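Local coordinates for nine-heme cytochrome c (Desulfovibrio desulfuricans, PDB 1OFW), which carries electrons through nine covalently bound hemes and may form part of a transmembrane redox complex that passes them to the cytoplasm for sulfate reduction, at residues 38-43 / 99-104; 50-55 / 92-97; 76-79 / 83-86. All coordinates share one frame; numbering follows the deposited sequence.

Interaction 1: residues 38-43 / 99-104. With HEC (heme c), chain E.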
loop_
_atom_site.group_PDB
_atom_site.type_symbol
_atom_site.label_atom_id
_atom_site.label_comp_id
_atom_site.label_asym_id
_atom_site.label_seq_id
_atom_site.Cartn_x
_atom_site.Cartn_y
_atom_site.Cartn_z
ATOM N N LEU A 38 17.200 -8.053 -1.061
ATOM C CA LEU A 38 18.034 -7.370 -2.059
ATOM C C LEU A 38 17.391 -6.047 -2.449
ATOM O O LEU A 38 18.093 -5.033 -2.460
ATOM C CB LEU A 38 18.229 -8.298 -3.249
ATOM C CG LEU A 38 19.025 -7.718 -4.438
ATOM C CD1 LEU A 38 20.501 -7.726 -4.106
ATOM C CD2 LEU A 38 18.745 -8.449 -5.738
ATOM N N ILE A 39 16.087 -6.104 -2.741
ATOM C CA ILE A 39 15.425 -4.857 -3.181
ATOM C C ILE A 39 15.444 -3.843 -2.079
ATOM O O ILE A 39 15.718 -2.642 -2.276
ATOM C CB ILE A 39 13.998 -5.162 -3.689
ATOM C CG1 ILE A 39 14.064 -5.690 -5.135
ATOM C CG2 ILE A 39 13.045 -4.010 -3.541
ATOM C CD1 ILE A 39 12.772 -6.369 -5.569
ATOM N N HIS A 40 15.154 -4.304 -0.859
ATOM C CA HIS A 40 15.057 -3.366 0.254
ATOM C C HIS A 40 16.408 -2.763 0.639
ATOM O O HIS A 40 16.514 -1.562 0.862
ATOM C CB HIS A 40 14.411 -4.056 1.460
ATOM C CG HIS A 40 12.905 -4.159 1.328
ATOM N ND1 HIS A 40 12.258 -5.151 0.613
ATOM C CD2 HIS A 40 11.929 -3.374 1.853
ATOM C CE1 HIS A 40 10.950 -4.958 0.697
ATOM N NE2 HIS A 40 10.727 -3.893 1.451
ATOM N N GLU A 41 17.502 -3.521 0.697
ATOM C CA GLU A 41 18.776 -2.939 1.126
ATOM C C GLU A 41 19.296 -2.000 0.042
ATOM O O GLU A 41 20.048 -1.093 0.406
ATOM C CB GLU A 41 19.774 -4.026 1.496
ATOM C CG GLU A 41 20.403 -4.780 0.325
ATOM C CD GLU A 41 21.396 -5.823 0.848
ATOM O OE1 GLU A 41 20.936 -6.803 1.474
ATOM O OE2 GLU A 41 22.626 -5.667 0.654
ATOM N N LYS A 42 18.896 -2.202 -1.206
ATOM C CA LYS A 42 19.361 -1.272 -2.236
ATOM C C LYS A 42 18.630 0.059 -2.066
ATOM O O LYS A 42 19.224 1.082 -2.399
ATOM C CB LYS A 42 19.124 -1.800 -3.635
ATOM C CG LYS A 42 20.073 -2.905 -4.052
ATOM C CD LYS A 42 19.598 -3.558 -5.337
ATOM C CE LYS A 42 20.694 -4.486 -5.843
ATOM N NZ LYS A 42 20.370 -4.896 -7.244
ATOM N N LYS A 43 17.395 0.098 -1.572
ATOM C CA LYS A 43 16.709 1.378 -1.458
ATOM C C LYS A 43 16.775 2.078 -0.117
ATOM O O LYS A 43 16.692 3.307 -0.028
ATOM C CB LYS A 43 15.245 1.092 -1.803
ATOM C CG LYS A 43 14.335 2.245 -2.099
ATOM C CD LYS A 43 14.844 3.046 -3.283
ATOM C CE LYS A 43 13.979 3.153 -4.502
ATOM N NZ LYS A 43 14.388 4.358 -5.287
ATOM N N SER A 99 4.133 0.317 8.372
ATOM C CA SER A 99 4.420 1.655 8.791
ATOM C C SER A 99 5.438 2.248 7.831
ATOM O O SER A 99 5.195 3.403 7.474
ATOM C CB SER A 99 4.903 1.765 10.231
ATOM O OG SER A 99 6.306 1.595 10.267
ATOM N N CYS A 100 6.478 1.535 7.435
ATOM C CA CYS A 100 7.349 2.205 6.472
ATOM C C CYS A 100 6.660 2.418 5.130
ATOM O O CYS A 100 6.817 3.477 4.533
ATOM C CB CYS A 100 8.623 1.380 6.286
ATOM S SG CYS A 100 9.728 2.218 5.142
ATOM N N HIS A 101 5.910 1.418 4.674
ATOM C CA HIS A 101 5.217 1.572 3.386
ATOM C C HIS A 101 4.257 2.756 3.504
ATOM O O HIS A 101 4.128 3.584 2.581
ATOM C CB HIS A 101 4.581 0.259 2.995
ATOM C CG HIS A 101 5.499 -0.866 2.658
ATOM N ND1 HIS A 101 5.015 -2.133 2.516
ATOM C CD2 HIS A 101 6.832 -0.947 2.461
ATOM C CE1 HIS A 101 6.026 -2.974 2.222
ATOM N NE2 HIS A 101 7.138 -2.260 2.180
ATOM N N GLU A 102 3.598 2.876 4.648
ATOM C CA GLU A 102 2.691 4.029 4.789
ATOM C C GLU A 102 3.464 5.316 4.711
ATOM O O GLU A 102 2.992 6.268 4.074
ATOM C CB GLU A 102 1.945 4.013 6.126
ATOM C CG GLU A 102 0.871 2.987 6.263
ATOM C CD GLU A 102 -0.078 3.261 7.430
ATOM O OE1 GLU A 102 -1.119 2.581 7.478
ATOM O OE2 GLU A 102 0.235 4.126 8.276
ATOM N N GLN A 103 4.612 5.412 5.369
ATOM C CA GLN A 103 5.429 6.606 5.324
ATOM C C GLN A 103 5.801 6.957 3.878
ATOM O O GLN A 103 5.847 8.151 3.537
ATOM C CB GLN A 103 6.717 6.446 6.109
ATOM C CG GLN A 103 6.802 6.371 7.600
ATOM C CD GLN A 103 8.272 6.245 8.057
ATOM O OE1 GLN A 103 8.810 5.153 8.318
ATOM N NE2 GLN A 103 8.951 7.398 8.125
ATOM N N GLN A 104 6.096 5.945 3.055
ATOM C CA GLN A 104 6.390 6.194 1.657
ATOM C C GLN A 104 5.222 6.966 1.000
ATOM O O GLN A 104 5.501 7.931 0.268
ATOM C CB GLN A 104 6.672 4.928 0.871
ATOM C CG GLN A 104 7.966 4.214 1.273
ATOM C CD GLN A 104 9.166 4.913 0.665
ATOM O OE1 GLN A 104 9.368 4.978 -0.548
ATOM N NE2 GLN A 104 10.021 5.397 1.515
HETATM FE FE HEC E . 8.930 -3.052 1.800
HETATM C CHA HEC E . 8.929 -2.676 -1.554
HETATM C CHB HEC E . 7.299 -6.083 1.476
HETATM C CHC HEC E . 9.514 -3.717 5.063
HETATM C CHD HEC E . 10.336 0.050 2.164
HETATM N NA HEC E . 8.164 -4.096 0.280
HETATM C C1A HEC E . 8.262 -3.785 -1.067
HETATM C C2A HEC E . 7.551 -4.788 -1.815
HETATM C C3A HEC E . 6.998 -5.650 -0.963
HETATM C C4A HEC E . 7.494 -5.291 0.361
HETATM C CMA HEC E . 6.062 -6.802 -1.251
HETATM C CAA HEC E . 7.498 -4.816 -3.363
HETATM C CBA HEC E . 8.863 -5.250 -3.979
HETATM C CGA HEC E . 9.184 -6.662 -3.481
HETATM O O1A HEC E . 8.515 -7.569 -3.968
HETATM O O2A HEC E . 10.055 -6.767 -2.582
HETATM N NB HEC E . 8.488 -4.584 3.005
HETATM C C1B HEC E . 7.831 -5.773 2.720
HETATM C C2B HEC E . 7.777 -6.609 3.900
HETATM C C3B HEC E . 8.381 -5.934 4.909
HETATM C C4B HEC E . 8.844 -4.690 4.345
HETATM C CMB HEC E . 7.117 -7.990 3.922
HETATM C CAB HEC E . 8.577 -6.282 6.384
HETATM C CBB HEC E . 9.186 -7.703 6.631
HETATM N NC HEC E . 9.738 -2.024 3.312
HETATM C C1C HEC E . 9.860 -2.447 4.637
HETATM C C2C HEC E . 10.370 -1.365 5.457
HETATM C C3C HEC E . 10.614 -0.334 4.639
HETATM C C4C HEC E . 10.219 -0.736 3.308
HETATM C CMC HEC E . 10.496 -1.500 6.990
HETATM C CAC HEC E . 11.113 1.069 4.920
HETATM C CBC HEC E . 12.088 1.235 6.113
HETATM N ND HEC E . 9.518 -1.604 0.552
HETATM C C1D HEC E . 10.073 -0.398 0.898
HETATM C C2D HEC E . 10.363 0.355 -0.305
HETATM C C3D HEC E . 10.062 -0.436 -1.345
HETATM C C4D HEC E . 9.466 -1.649 -0.828
HETATM C CMD HEC E . 10.933 1.766 -0.307
HETATM C CAD HEC E . 10.277 -0.180 -2.843
HETATM C CBD HEC E . 11.752 -0.459 -3.216
HETATM C CGD HEC E . 12.109 0.030 -4.609
HETATM O O1D HEC E . 13.039 -0.531 -5.233
HETATM O O2D HEC E . 11.474 0.987 -5.081
#
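His101 and His40 point their NE2 atoms at one iron from opposite sides of a heme c, and what passes between helices 37-43 and 97-107 is carried mainly by that cofactor. Taken in order along 99-104, Cys100 comes first: its SG is joined to heme CAC by a 1.8 Å thioether bond. SG lies extended away from its own backbone N (chi1 -178°), which sets it against CAC, the substituent carbon on pyrrole atom C3C. Next, His101 sends NE2 to the iron at 2.0 Å, and His40 NE2 binds the iron from the other side at the same 2.0 Å. The 4.0 Å separation of His101 NE2 from His40 NE2 equals the sum of those bonds, so the ligands are essentially collinear across the metal. Their imidazole planes are turned only about 27° apart. Cys100-His101 closes a CXXCH heme-binding motif that begins at Cys97, the signature of c-type cytochromes, while His40 is the distal ligand completing bis-histidine coordination. His40 ND1 is hydrogen-bonded to Asn36 O, which helps fix its ring's rotation. One turn past Cys100, Gln104 lays its amide against the heme methyl, OE1 lying 3.6 Å from CMD, and the same oxygen accepts a hydrogen bond from Arg108 NH1. Across the heme, Ile39 CG2 packs on propionate carbon CBD at 3.8 Å, and the bent chain of Lys43 brings CE to 3.4 Å from carboxylate oxygen O2D.

Interaction 2: residues 50-55 / 92-97. With HEC (heme c), chain D.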
loop_
_atom_site.group_PDB
_atom_site.type_symbol
_atom_site.label_atom_id
_atom_site.label_comp_id
_atom_site.label_asym_id
_atom_site.label_seq_id
_atom_site.Cartn_x
_atom_site.Cartn_y
_atom_site.Cartn_z
ATOM N N CYS A 50 15.741 -0.791 9.943
ATOM C CA CYS A 50 14.966 -1.992 10.174
ATOM C C CYS A 50 15.472 -2.806 11.360
ATOM O O CYS A 50 14.673 -3.167 12.225
ATOM C CB CYS A 50 14.995 -2.833 8.897
ATOM S SG CYS A 50 14.264 -1.927 7.511
ATOM N N HIS A 51 16.778 -3.088 11.343
ATOM C CA HIS A 51 17.351 -3.879 12.425
ATOM C C HIS A 51 17.643 -2.943 13.598
ATOM O O HIS A 51 18.790 -2.605 13.880
ATOM C CB HIS A 51 18.612 -4.611 11.955
ATOM C CG HIS A 51 18.358 -5.554 10.813
ATOM N ND1 HIS A 51 17.801 -6.783 11.008
ATOM C CD2 HIS A 51 18.607 -5.444 9.479
ATOM C CE1 HIS A 51 17.712 -7.391 9.834
ATOM N NE2 HIS A 51 18.181 -6.613 8.896
ATOM N N HIS A 52 16.549 -2.521 14.214
ATOM C CA HIS A 52 16.517 -1.339 15.082
ATOM C C HIS A 52 17.320 -1.516 16.369
ATOM O O HIS A 52 17.641 -0.509 16.981
ATOM C CB HIS A 52 15.057 -0.973 15.425
ATOM C CG HIS A 52 14.314 -1.948 16.252
ATOM N ND1 HIS A 52 14.379 -1.903 17.647
ATOM C CD2 HIS A 52 13.487 -2.993 15.975
ATOM C CE1 HIS A 52 13.644 -2.867 18.150
ATOM N NE2 HIS A 52 13.071 -3.550 17.171
ATOM N N THR A 53 17.602 -2.740 16.774
ATOM C CA THR A 53 18.443 -3.005 17.949
ATOM C C THR A 53 19.933 -3.027 17.613
ATOM O O THR A 53 20.737 -3.161 18.551
ATOM C CB THR A 53 18.107 -4.335 18.644
ATOM O OG1 THR A 53 18.333 -5.482 17.805
ATOM C CG2 THR A 53 16.636 -4.471 18.990
ATOM N N GLY A 54 20.284 -2.938 16.336
ATOM C CA GLY A 54 21.638 -3.015 15.851
ATOM C C GLY A 54 22.123 -4.414 15.515
ATOM O O GLY A 54 23.188 -4.596 14.932
ATOM N N ASP A 55 21.449 -5.471 15.860
ATOM C CA ASP A 55 21.728 -6.875 15.660
ATOM C C ASP A 55 21.211 -7.279 14.285
ATOM O O ASP A 55 20.027 -7.087 14.045
ATOM C CB ASP A 55 21.021 -7.684 16.735
ATOM C CG ASP A 55 21.330 -7.230 18.147
ATOM O OD1 ASP A 55 22.535 -7.148 18.481
ATOM O OD2 ASP A 55 20.387 -6.956 18.913
ATOM N N ASN A 92 16.764 4.206 18.552
ATOM C CA ASN A 92 15.964 4.040 17.345
ATOM C C ASN A 92 14.481 3.915 17.665
ATOM O O ASN A 92 14.062 3.352 18.671
ATOM C CB ASN A 92 16.416 2.821 16.536
ATOM C CG ASN A 92 17.902 2.937 16.242
ATOM O OD1 ASN A 92 18.399 4.062 16.144
ATOM N ND2 ASN A 92 18.624 1.836 16.106
ATOM N N THR A 93 13.720 4.489 16.743
ATOM C CA THR A 93 12.307 4.210 16.618
ATOM C C THR A 93 12.112 3.047 15.631
ATOM O O THR A 93 12.457 3.212 14.476
ATOM C CB THR A 93 11.518 5.400 16.046
ATOM O OG1 THR A 93 11.789 6.542 16.861
ATOM C CG2 THR A 93 10.006 5.189 16.088
ATOM N N PRO A 94 11.580 1.946 16.101
ATOM C CA PRO A 94 11.355 0.822 15.169
ATOM C C PRO A 94 10.389 1.204 14.053
ATOM O O PRO A 94 9.577 2.116 14.112
ATOM C CB PRO A 94 10.754 -0.269 16.046
ATOM C CG PRO A 94 11.199 0.079 17.431
ATOM C CD PRO A 94 11.163 1.567 17.452
ATOM N N VAL A 95 10.559 0.412 12.985
ATOM C CA VAL A 95 9.604 0.403 11.879
ATOM C C VAL A 95 9.040 -1.007 11.778
ATOM O O VAL A 95 9.623 -2.031 12.096
ATOM C CB VAL A 95 10.254 0.788 10.542
ATOM C CG1 VAL A 95 10.855 2.202 10.641
ATOM C CG2 VAL A 95 11.344 -0.195 10.149
ATOM N N SER A 96 7.839 -1.157 11.289
ATOM C CA SER A 96 7.224 -2.336 10.743
ATOM C C SER A 96 7.093 -2.276 9.209
ATOM O O SER A 96 7.325 -1.211 8.626
ATOM C CB SER A 96 5.864 -2.603 11.379
ATOM O OG SER A 96 4.973 -1.666 10.826
ATOM N N CYS A 97 6.755 -3.397 8.593
ATOM C CA CYS A 97 6.582 -3.443 7.141
ATOM C C CYS A 97 5.513 -2.431 6.734
ATOM O O CYS A 97 5.712 -1.622 5.833
ATOM C CB CYS A 97 6.162 -4.814 6.684
ATOM S SG CYS A 97 6.998 -6.284 7.311
HETATM FE FE HEC D . 11.814 -5.111 17.404
HETATM C CHA HEC D . 9.983 -2.998 19.356
HETATM C CHB HEC D . 9.882 -4.345 14.698
HETATM C CHC HEC D . 13.859 -7.005 15.433
HETATM C CHD HEC D . 13.435 -6.233 20.171
HETATM N NA HEC D . 10.255 -3.924 17.101
HETATM C C1A HEC D . 9.626 -3.089 18.029
HETATM C C2A HEC D . 8.569 -2.346 17.375
HETATM C C3A HEC D . 8.510 -2.782 16.086
HETATM C C4A HEC D . 9.578 -3.733 15.899
HETATM C CMA HEC D . 7.559 -2.301 14.987
HETATM C CAA HEC D . 7.718 -1.228 17.987
HETATM C CBA HEC D . 6.392 -1.782 18.550
HETATM C CGA HEC D . 5.561 -0.671 19.200
HETATM O O1A HEC D . 6.106 0.425 19.497
HETATM O O2A HEC D . 4.349 -0.932 19.363
HETATM N NB HEC D . 11.913 -5.548 15.480
HETATM C C1B HEC D . 10.989 -5.153 14.520
HETATM C C2B HEC D . 11.398 -5.683 13.218
HETATM C C3B HEC D . 12.492 -6.428 13.405
HETATM C C4B HEC D . 12.812 -6.353 14.831
HETATM C CMB HEC D . 10.640 -5.363 11.915
HETATM C CAB HEC D . 13.341 -7.212 12.404
HETATM C CBB HEC D . 13.755 -6.300 11.232
HETATM N NC HEC D . 13.394 -6.295 17.738
HETATM C C1C HEC D . 14.071 -7.055 16.803
HETATM C C2C HEC D . 15.051 -7.923 17.442
HETATM C C3C HEC D . 14.917 -7.724 18.774
HETATM C C4C HEC D . 13.896 -6.718 18.961
HETATM C CMC HEC D . 15.966 -8.882 16.657
HETATM C CAC HEC D . 15.602 -8.473 19.944
HETATM C CBC HEC D . 17.137 -8.410 19.895
HETATM N ND HEC D . 11.836 -4.595 19.338
HETATM C C1D HEC D . 12.588 -5.181 20.329
HETATM C C2D HEC D . 12.356 -4.476 21.576
HETATM C C3D HEC D . 11.447 -3.524 21.344
HETATM C C4D HEC D . 11.022 -3.665 19.958
HETATM C CMD HEC D . 13.115 -4.845 22.864
HETATM C CAD HEC D . 10.921 -2.401 22.280
HETATM C CBD HEC D . 11.870 -1.192 22.069
HETATM C CGD HEC D . 11.374 0.124 22.624
HETATM O O1D HEC D . 12.052 1.160 22.385
HETATM O O2D HEC D . 10.310 0.077 23.274
HETATM O O HOH W 1 12.282 -1.929 13.093
#
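His52 lays one face of its imidazole against Pro94, whose CG sits 3.8 Å from the ring centroid and only 10° off the ring normal, a CH-pi contact over the middle of the ring. The same proline rests on the porphyrin, with CB 3.3 Å from heme C2A, so it fills the corner between imidazole and macrocycle and probably restrains the ring's rotation. His52 CG lies between its own backbone N and carbonyl carbon (chi1 66°), which swings the ring over to the heme, where NE2 binds the iron at 2.0 Å. His63 is the opposite axial ligand. The segment 50-55 begins with the end of a CXXCHH sequence: Cys50 and His51 serve heme 1, while the very next residue, His52, serves heme 2, so adjacent residues tie neighbouring cofactors together, as in class III cytochromes c. At the backbone of the same residue, Asn92 ND2 donates to His52 O at 2.7 Å with an N-H...O angle of 157°, approaching somewhat tilted from the carbonyl plane. A water bridge runs alongside: water 1 donates to Cys50 O at 2.8 Å and accepts from Val95 N at 2.9 Å. Beside it, Val95 CG2 approaches Cys50 CA at 4.0 Å. A type I turn from His51 to Gly54 carries Thr53 CG2 to 3.5 Å from heme C4C, and Thr53 OG1 donates to Asp55 OD2, meeting it from above the carboxylate plane.

Interaction 3: residues 76-79 / 83-86. With HEC (heme c), chain D.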
loop_
_atom_site.group_PDB
_atom_site.type_symbol
_atom_site.label_atom_id
_atom_site.label_comp_id
_atom_site.label_asym_id
_atom_site.label_seq_id
_atom_site.Cartn_x
_atom_site.Cartn_y
_atom_site.Cartn_z
ATOM N N LEU A 76 4.904 -10.852 16.963
ATOM C CA LEU A 76 5.195 -10.851 15.531
ATOM C C LEU A 76 4.185 -10.003 14.789
ATOM O O LEU A 76 4.510 -9.189 13.921
ATOM C CB LEU A 76 5.189 -12.310 15.078
ATOM C CG LEU A 76 5.599 -12.591 13.633
ATOM C CD1 LEU A 76 6.997 -12.101 13.330
ATOM C CD2 LEU A 76 5.510 -14.073 13.332
ATOM N N ASP A 77 2.915 -10.179 15.137
ATOM C CA ASP A 77 1.830 -9.421 14.525
ATOM C C ASP A 77 2.110 -7.937 14.648
ATOM O O ASP A 77 2.028 -7.123 13.722
ATOM C CB ASP A 77 0.490 -9.816 15.171
ATOM C CG ASP A 77 -0.660 -8.899 14.848
ATOM O OD1 ASP A 77 -0.774 -8.493 13.687
ATOM O OD2 ASP A 77 -1.513 -8.569 15.688
ATOM N N ARG A 78 2.484 -7.430 15.806
ATOM C CA ARG A 78 2.738 -6.032 16.083
ATOM C C ARG A 78 3.987 -5.573 15.355
ATOM O O ARG A 78 3.949 -4.525 14.704
ATOM C CB ARG A 78 2.846 -5.812 17.590
ATOM C CG ARG A 78 3.154 -4.374 17.964
ATOM C CD ARG A 78 1.956 -3.488 17.770
ATOM N NE ARG A 78 2.329 -2.110 18.101
ATOM C CZ ARG A 78 1.599 -1.075 17.746
ATOM N NH1 ARG A 78 0.486 -1.218 17.074
ATOM N NH2 ARG A 78 2.058 0.120 18.112
ATOM N N ALA A 79 5.040 -6.386 15.423
ATOM C CA ALA A 79 6.294 -5.990 14.789
ATOM C C ALA A 79 6.175 -5.827 13.271
ATOM O O ALA A 79 6.871 -4.967 12.695
ATOM C CB ALA A 79 7.353 -7.025 15.132
ATOM N N THR A 83 0.996 0.304 12.975
ATOM C CA THR A 83 0.998 1.597 12.312
ATOM C C THR A 83 1.059 2.772 13.262
ATOM O O THR A 83 1.256 3.907 12.821
ATOM C CB THR A 83 -0.257 1.785 11.433
ATOM O OG1 THR A 83 -1.399 1.571 12.248
ATOM C CG2 THR A 83 -0.228 0.748 10.322
ATOM N N ASN A 84 0.892 2.553 14.542
ATOM C CA ASN A 84 0.944 3.662 15.492
ATOM C C ASN A 84 2.112 3.462 16.453
ATOM O O ASN A 84 1.953 3.212 17.637
ATOM C CB ASN A 84 -0.399 3.736 16.231
ATOM C CG ASN A 84 -0.773 2.464 16.958
ATOM O OD1 ASN A 84 -0.340 1.369 16.602
ATOM N ND2 ASN A 84 -1.607 2.581 17.991
ATOM N N ILE A 85 3.316 3.533 15.910
ATOM C CA ILE A 85 4.558 3.322 16.628
ATOM C C ILE A 85 5.031 4.644 17.236
ATOM O O ILE A 85 5.285 5.625 16.523
ATOM C CB ILE A 85 5.649 2.777 15.682
ATOM C CG1 ILE A 85 5.197 1.503 14.965
ATOM C CG2 ILE A 85 6.949 2.544 16.441
ATOM C CD1 ILE A 85 6.070 1.103 13.791
ATOM N N ALA A 86 5.128 4.646 18.567
ATOM C CA ALA A 86 5.533 5.900 19.220
ATOM C C ALA A 86 6.944 6.289 18.868
ATOM O O ALA A 86 7.863 5.494 18.831
ATOM C CB ALA A 86 5.410 5.742 20.725
HETATM FE FE HEC D . 11.814 -5.111 17.404
HETATM C CHA HEC D . 9.983 -2.998 19.356
HETATM C CHB HEC D . 9.882 -4.345 14.698
HETATM C CHC HEC D . 13.859 -7.005 15.433
HETATM C CHD HEC D . 13.435 -6.233 20.171
HETATM N NA HEC D . 10.255 -3.924 17.101
HETATM C C1A HEC D . 9.626 -3.089 18.029
HETATM C C2A HEC D . 8.569 -2.346 17.375
HETATM C C3A HEC D . 8.510 -2.782 16.086
HETATM C C4A HEC D . 9.578 -3.733 15.899
HETATM C CMA HEC D . 7.559 -2.301 14.987
HETATM C CAA HEC D . 7.718 -1.228 17.987
HETATM C CBA HEC D . 6.392 -1.782 18.550
HETATM C CGA HEC D . 5.561 -0.671 19.200
HETATM O O1A HEC D . 6.106 0.425 19.497
HETATM O O2A HEC D . 4.349 -0.932 19.363
HETATM N NB HEC D . 11.913 -5.548 15.480
HETATM C C1B HEC D . 10.989 -5.153 14.520
HETATM C C2B HEC D . 11.398 -5.683 13.218
HETATM C C3B HEC D . 12.492 -6.428 13.405
HETATM C C4B HEC D . 12.812 -6.353 14.831
HETATM C CMB HEC D . 10.640 -5.363 11.915
HETATM C CAB HEC D . 13.341 -7.212 12.404
HETATM C CBB HEC D . 13.755 -6.300 11.232
HETATM N NC HEC D . 13.394 -6.295 17.738
HETATM C C1C HEC D . 14.071 -7.055 16.803
HETATM C C2C HEC D . 15.051 -7.923 17.442
HETATM C C3C HEC D . 14.917 -7.724 18.774
HETATM C C4C HEC D . 13.896 -6.718 18.961
HETATM C CMC HEC D . 15.966 -8.882 16.657
HETATM C CAC HEC D . 15.602 -8.473 19.944
HETATM C CBC HEC D . 17.137 -8.410 19.895
HETATM N ND HEC D . 11.836 -4.595 19.338
HETATM C C1D HEC D . 12.588 -5.181 20.329
HETATM C C2D HEC D . 12.356 -4.476 21.576
HETATM C C3D HEC D . 11.447 -3.524 21.344
HETATM C C4D HEC D . 11.022 -3.665 19.958
HETATM C CMD HEC D . 13.115 -4.845 22.864
HETATM C CAD HEC D . 10.921 -2.401 22.280
HETATM C CBD HEC D . 11.870 -1.192 22.069
HETATM C CGD HEC D . 11.374 0.124 22.624
HETATM O O1D HEC D . 12.052 1.160 22.385
HETATM O O2D HEC D . 10.310 0.077 23.274
#
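Arg78 grips Asn84 end-on with both terminal nitrogens, and the hydrogen bonds divide into those to protein and those to heme. To Asn84, NH1 donates to the side-chain OD1 at 2.8 Å, with the bond in the planes of both the carbonyl and the guanidinium. NH2 donates to the backbone Asn84 O at 3.1 Å, coming from above that carbonyl's plane, and adds a weak bond to OD1. The guanidinium and the Asn84 amide stand nearly perpendicular, 83° apart. To the heme, NE and NH2 both reach propionate oxygen O2A, Arg78 NE at 2.7 Å and Arg78 NH2 at 2.8 Å, so NH2 is shared between cofactor and loop. The positive group probably offsets the propionate's charge. An extended first torsion (chi1 178°) followed by a bend at chi2 (74°) carries the guanidinium from the helix to this point. Apolar contacts are made with the porphyrin itself: Ala79 CB lies 3.7 Å from heme CHB, and Ile85 CD1 packs 3.9 Å from heme methyl CMA. The contact thus links helix 76-81 to the loop that follows it, at the surface, with Thr83 resting on Val98 and Glu102 and Ile85 on Ser99 of helix 97-107.

In the fold
All three contacts lie within the first of the protein's two regions related to class III cytochromes c. Along the chain they form a nested series: interaction 3 falls between the segments of interaction 2, which in turn falls between those of interaction 1. The centres of interaction 1 and interaction 2 are about 12 Å apart. Segments 50-55, 92-97, 76-79 and 83-86 all contribute to the pocket of heme 2, whereas 38-43 and 99-104 hold heme 3. The loop 92-97 leads directly into helix 97-107, whose Gln103 packs against Val95. About a third of the chain is helix and little is strand, and the hemes do much of the joining; packing hemes 2 and 3 into one tetraheme cluster is consistent with electron transfer between them.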